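Local coordinates for glycerophosphoryl diester phosphodiesterase (Agrobacterium tumefaciens str. C58, PDB 3KS6), which belongs to the glycerophosphoryl diester phosphodiesterase family, built on a TIM-barrel fold, and holds a magnesium ion in an acidic metal site, at residues Ser7-Gly10 / Gly16-Thr19; Val47-His50 / Ala56-Asp59. All coordinates share one frame; numbering follows the deposited sequence. Where two conformers were deposited one is given.

Contact 1 of 2, residues Ser7-Gly10 / Gly16-Thr19; sequences SHRG and GDST. With ACT (acetate ion), chain H.
Arg9 makes its salt bridge to Asp17 through NH1 alone: NH1 reaches Asp17 OD2 at 2.8 Å, near the guanidinium plane but 29° out of the carboxylate plane, on the syn side, while CD lies alongside the carboxylate. The other terminal nitrogen, NH2, also donates, to acetate OXT at 2.7 Å. His8 NE2 binds the same oxygen at 2.9 Å, so two donors grip it; the acetate probably comes from the crystallisation liquor. Arg9 turns CG away from its own carbonyl carbon (chi1 -47°), which lays CG over the centre of the His8 imidazole, 3.8 Å above its plane, and the extended chain then carries the guanidinium past the ring. Asp17 is held in turn by Ser18, whose OG donates to Asp17 OD1 at 2.8 Å. The backbones are joined less firmly: Ser18 N to Arg9 O is a weak bond at 3.0 Å, bent to 133°. One water bridges the two segments here, donating to Arg9 O and Gly16 O and accepting from Thr19 N. Thr19 N-caps helix 20-27, its OG1 bonded to Phe15 O and Gly22 N. The contact thus ties the type II turn ending barrel strand 4-8 to the link between helices 12-15 and 20-27.

Contact 2 of 2, residues Val47-His50 / Ala56-Asp59; sequences VVHH and ATTD
A water joins the segments, hydrogen-bonded to His49 NE2 at 2.9 Å and accepting from Thr57 N at 3.0 Å. Direct contact is made by the far end of the imidazole. Thr57 OG1 stands 3.1 Å from His49 CE1 and approaches the ring obliquely, while the methyl CG2 of Thr58 comes up to the same carbon, CE1, at 3.8 Å, at the ring edge and near its plane. One threonine therefore offers its hydroxyl and the next its methyl. In His49, the residue just past strand 46-48, CG is anti to the backbone N (chi1 -155°), and this carries the ring across to the loop. Thr58 places OG1 between its backbone N and carbonyl carbon (chi1 78°), where the hydroxyl is bonded to Leu54 O and Met60 N; CG2 lies anti to the carbonyl carbon, beside the backbone N, and from there meets CE1. Only 95 Å² is buried between the segments, consistent with a small junction bridged by water. Ile64 also packs against His49. The pair joins the residue just past strand 46-48, which runs antiparallel to strand 33-40, to the loop that leads on to helix 69-74.

Contacts 1 and 2 follow one another along the chain, with centres about 10 Å apart, and they touch directly. Segment 7-10 meets 47-50 through Arg9, whose NH2 packs 3.3 Å from His50 NE2. Segment 16-19 reaches both segments of contact 2: Asp17 OD2 lies 3.7 Å from Thr57 CG2, and Asp17 OD1 is 4.2 Å from His50 CB. Strand 33-40 connects the contacts to the metal site: it pairs with strands 4-8 and 46-48 and supplies Glu35 and Asp37, which bind magnesium together with Glu105. The Arg9 side chain is about 5 Å from the ion and that of His49 about 10 Å, while His50 of contact 2 touches the metal ligand Asp37.

Contact 1 of 2, residues Ser7-Gly10 / Gly16-Thr19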
loop_
_atom_site.group_PDB
_atom_site.type_symbol
_atom_site.label_atom_id
_atom_site.label_comp_id
_atom_site.label_asym_id
_atom_site.label_seq_id
_atom_site.Cartn_x
_atom_site.Cartn_y
_atom_site.Cartn_z
ATOM N N SER A 7 -0.755 -5.679 -5.411
ATOM C CA SER A 7 -1.436 -4.922 -6.448
ATOM C C SER A 7 -1.726 -3.503 -5.957
ATOM O O SER A 7 -2.524 -3.323 -5.047
ATOM C CB SER A 7 -2.744 -5.619 -6.784
ATOM O OG SER A 7 -3.533 -4.924 -7.723
ATOM N N HIS A 8 -1.080 -2.509 -6.582
ATOM C CA HIS A 8 -1.108 -1.112 -6.121
ATOM C C HIS A 8 -2.448 -0.493 -6.423
ATOM O O HIS A 8 -2.815 -0.324 -7.575
ATOM C CB HIS A 8 0.037 -0.327 -6.773
ATOM C CG HIS A 8 0.245 1.058 -6.218
ATOM N ND1 HIS A 8 0.209 2.199 -7.005
ATOM C CD2 HIS A 8 0.526 1.477 -4.959
ATOM C CE1 HIS A 8 0.424 3.256 -6.239
ATOM N NE2 HIS A 8 0.655 2.849 -5.003
ATOM N N ARG A 9 -3.189 -0.182 -5.372
ATOM C CA ARG A 9 -4.507 0.420 -5.492
ATOM C C ARG A 9 -5.484 -0.466 -6.294
ATOM O O ARG A 9 -6.418 0.022 -6.918
ATOM C CB ARG A 9 -4.427 1.833 -6.095
ATOM C CG ARG A 9 -3.365 2.711 -5.457
ATOM C CD ARG A 9 -3.410 4.142 -5.958
ATOM N NE ARG A 9 -2.171 4.837 -5.598
ATOM C CZ ARG A 9 -1.730 5.960 -6.147
ATOM N NH1 ARG A 9 -2.412 6.583 -7.099
ATOM N NH2 ARG A 9 -0.570 6.453 -5.736
ATOM N N GLY A 10 -5.271 -1.778 -6.255
ATOM C CA GLY A 10 -6.075 -2.700 -7.017
ATOM C C GLY A 10 -5.616 -2.883 -8.454
ATOM O O GLY A 10 -6.268 -3.591 -9.183
ATOM N N GLY A 16 -7.946 1.354 -13.304
ATOM C CA GLY A 16 -8.250 2.619 -12.687
ATOM C C GLY A 16 -7.804 2.599 -11.252
ATOM O O GLY A 16 -7.507 1.542 -10.686
ATOM N N ASP A 17 -7.803 3.780 -10.650
ATOM C CA ASP A 17 -7.271 3.965 -9.317
ATOM C C ASP A 17 -8.292 3.613 -8.231
ATOM O O ASP A 17 -9.310 4.288 -8.071
ATOM C CB ASP A 17 -6.818 5.414 -9.200
ATOM C CG ASP A 17 -6.026 5.709 -7.923
ATOM O OD1 ASP A 17 -6.379 5.219 -6.829
ATOM O OD2 ASP A 17 -5.052 6.481 -8.042
ATOM N N SER A 18 -8.021 2.549 -7.482
ATOM C CA SER A 18 -8.848 2.171 -6.322
ATOM C C SER A 18 -10.304 1.914 -6.685
ATOM O O SER A 18 -11.247 2.331 -5.969
ATOM C CB SER A 18 -8.747 3.238 -5.198
ATOM O OG SER A 18 -7.403 3.508 -4.886
ATOM N N THR A 19 -10.510 1.182 -7.776
ATOM C CA THR A 19 -11.861 0.951 -8.273
ATOM C C THR A 19 -12.377 -0.401 -7.832
ATOM O O THR A 19 -11.575 -1.342 -7.655
ATOM C CB THR A 19 -11.918 0.941 -9.831
ATOM O OG1 THR A 19 -11.014 -0.050 -10.332
ATOM C CG2 THR A 19 -11.600 2.361 -10.445
HETATM C C ACT H . 2.571 5.707 -4.090
HETATM O O ACT H . 3.188 5.458 -5.161
HETATM O OXT ACT H . 1.335 5.463 -4.036
HETATM C CH3 ACT H . 3.279 6.284 -2.903
HETATM O O HOH W 1 -8.209 -0.361 -8.864
#

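Contact 2 of 2, residues Val47-His50 / Ala56-Asp59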
loop_
_atom_site.group_PDB
_atom_site.type_symbol
_atom_site.label_atom_id
_atom_site.label_comp_id
_atom_site.label_asym_id
_atom_site.label_seq_id
_atom_site.Cartn_x
_atom_site.Cartn_y
_atom_site.Cartn_z
ATOM N N VAL A 47 -13.123 5.517 3.817
ATOM C CA VAL A 47 -13.156 5.292 2.383
ATOM C C VAL A 47 -11.773 4.983 1.853
ATOM O O VAL A 47 -10.769 5.450 2.384
ATOM C CB VAL A 47 -13.762 6.463 1.593
ATOM C CG1 VAL A 47 -15.236 6.663 1.982
ATOM C CG2 VAL A 47 -12.943 7.746 1.790
ATOM N N VAL A 48 -11.768 4.190 0.792
ATOM C CA VAL A 48 -10.566 3.690 0.134
ATOM C C VAL A 48 -10.254 4.648 -1.045
ATOM O O VAL A 48 -10.981 4.721 -2.023
ATOM C CB VAL A 48 -10.778 2.258 -0.402
ATOM C CG1 VAL A 48 -9.514 1.716 -1.036
ATOM C CG2 VAL A 48 -11.275 1.321 0.726
ATOM N N HIS A 49 -9.190 5.421 -0.903
ATOM C CA HIS A 49 -8.812 6.457 -1.878
ATOM C C HIS A 49 -7.378 6.831 -1.627
ATOM O O HIS A 49 -6.943 6.869 -0.470
ATOM C CB HIS A 49 -9.707 7.684 -1.702
ATOM C CG HIS A 49 -9.830 8.527 -2.935
ATOM N ND1 HIS A 49 -10.741 8.241 -3.924
ATOM C CD2 HIS A 49 -9.181 9.650 -3.340
ATOM C CE1 HIS A 49 -10.653 9.138 -4.891
ATOM N NE2 HIS A 49 -9.716 10.009 -4.566
ATOM N N HIS A 50 -6.631 7.152 -2.684
ATOM C CA HIS A 50 -5.235 7.520 -2.488
ATOM C C HIS A 50 -5.060 8.931 -1.908
ATOM O O HIS A 50 -4.601 9.068 -0.774
ATOM C CB HIS A 50 -4.452 7.388 -3.802
ATOM C CG HIS A 50 -3.052 7.870 -3.676
ATOM N ND1 HIS A 50 -2.567 8.948 -4.392
ATOM C CD2 HIS A 50 -2.057 7.475 -2.853
ATOM C CE1 HIS A 50 -1.323 9.179 -4.011
ATOM N NE2 HIS A 50 -0.988 8.295 -3.087
ATOM N N ALA A 56 -8.127 14.502 -8.125
ATOM C CA ALA A 56 -7.259 13.870 -9.140
ATOM C C ALA A 56 -7.860 12.691 -9.855
ATOM O O ALA A 56 -7.630 12.515 -11.061
ATOM C CB ALA A 56 -5.928 13.463 -8.501
ATOM N N THR A 57 -8.615 11.870 -9.126
ATOM C CA THR A 57 -9.178 10.660 -9.718
ATOM C C THR A 57 -10.693 10.576 -9.838
ATOM O O THR A 57 -11.213 9.518 -10.254
ATOM C CB THR A 57 -8.666 9.398 -8.953
ATOM O OG1 THR A 57 -9.217 9.407 -7.626
ATOM C CG2 THR A 57 -7.131 9.364 -8.893
ATOM N N THR A 58 -11.420 11.654 -9.556
ATOM C CA THR A 58 -12.858 11.639 -9.752
ATOM C C THR A 58 -13.327 12.927 -10.446
ATOM O O THR A 58 -12.535 13.770 -10.832
ATOM C CB THR A 58 -13.655 11.512 -8.418
ATOM O OG1 THR A 58 -13.677 12.786 -7.793
ATOM C CG2 THR A 58 -13.075 10.405 -7.479
ATOM N N ASP A 59 -14.638 13.037 -10.592
ATOM C CA ASP A 59 -15.277 14.224 -11.096
ATOM C C ASP A 59 -15.623 15.303 -10.061
ATOM O O ASP A 59 -16.143 16.352 -10.444
ATOM C CB ASP A 59 -16.531 13.812 -11.865
ATOM C CG ASP A 59 -17.554 13.084 -11.011
ATOM O OD1 ASP A 59 -17.228 12.629 -9.903
ATOM O OD2 ASP A 59 -18.696 12.923 -11.486
HETATM O O HOH W 2 -8.207 11.863 -6.165
#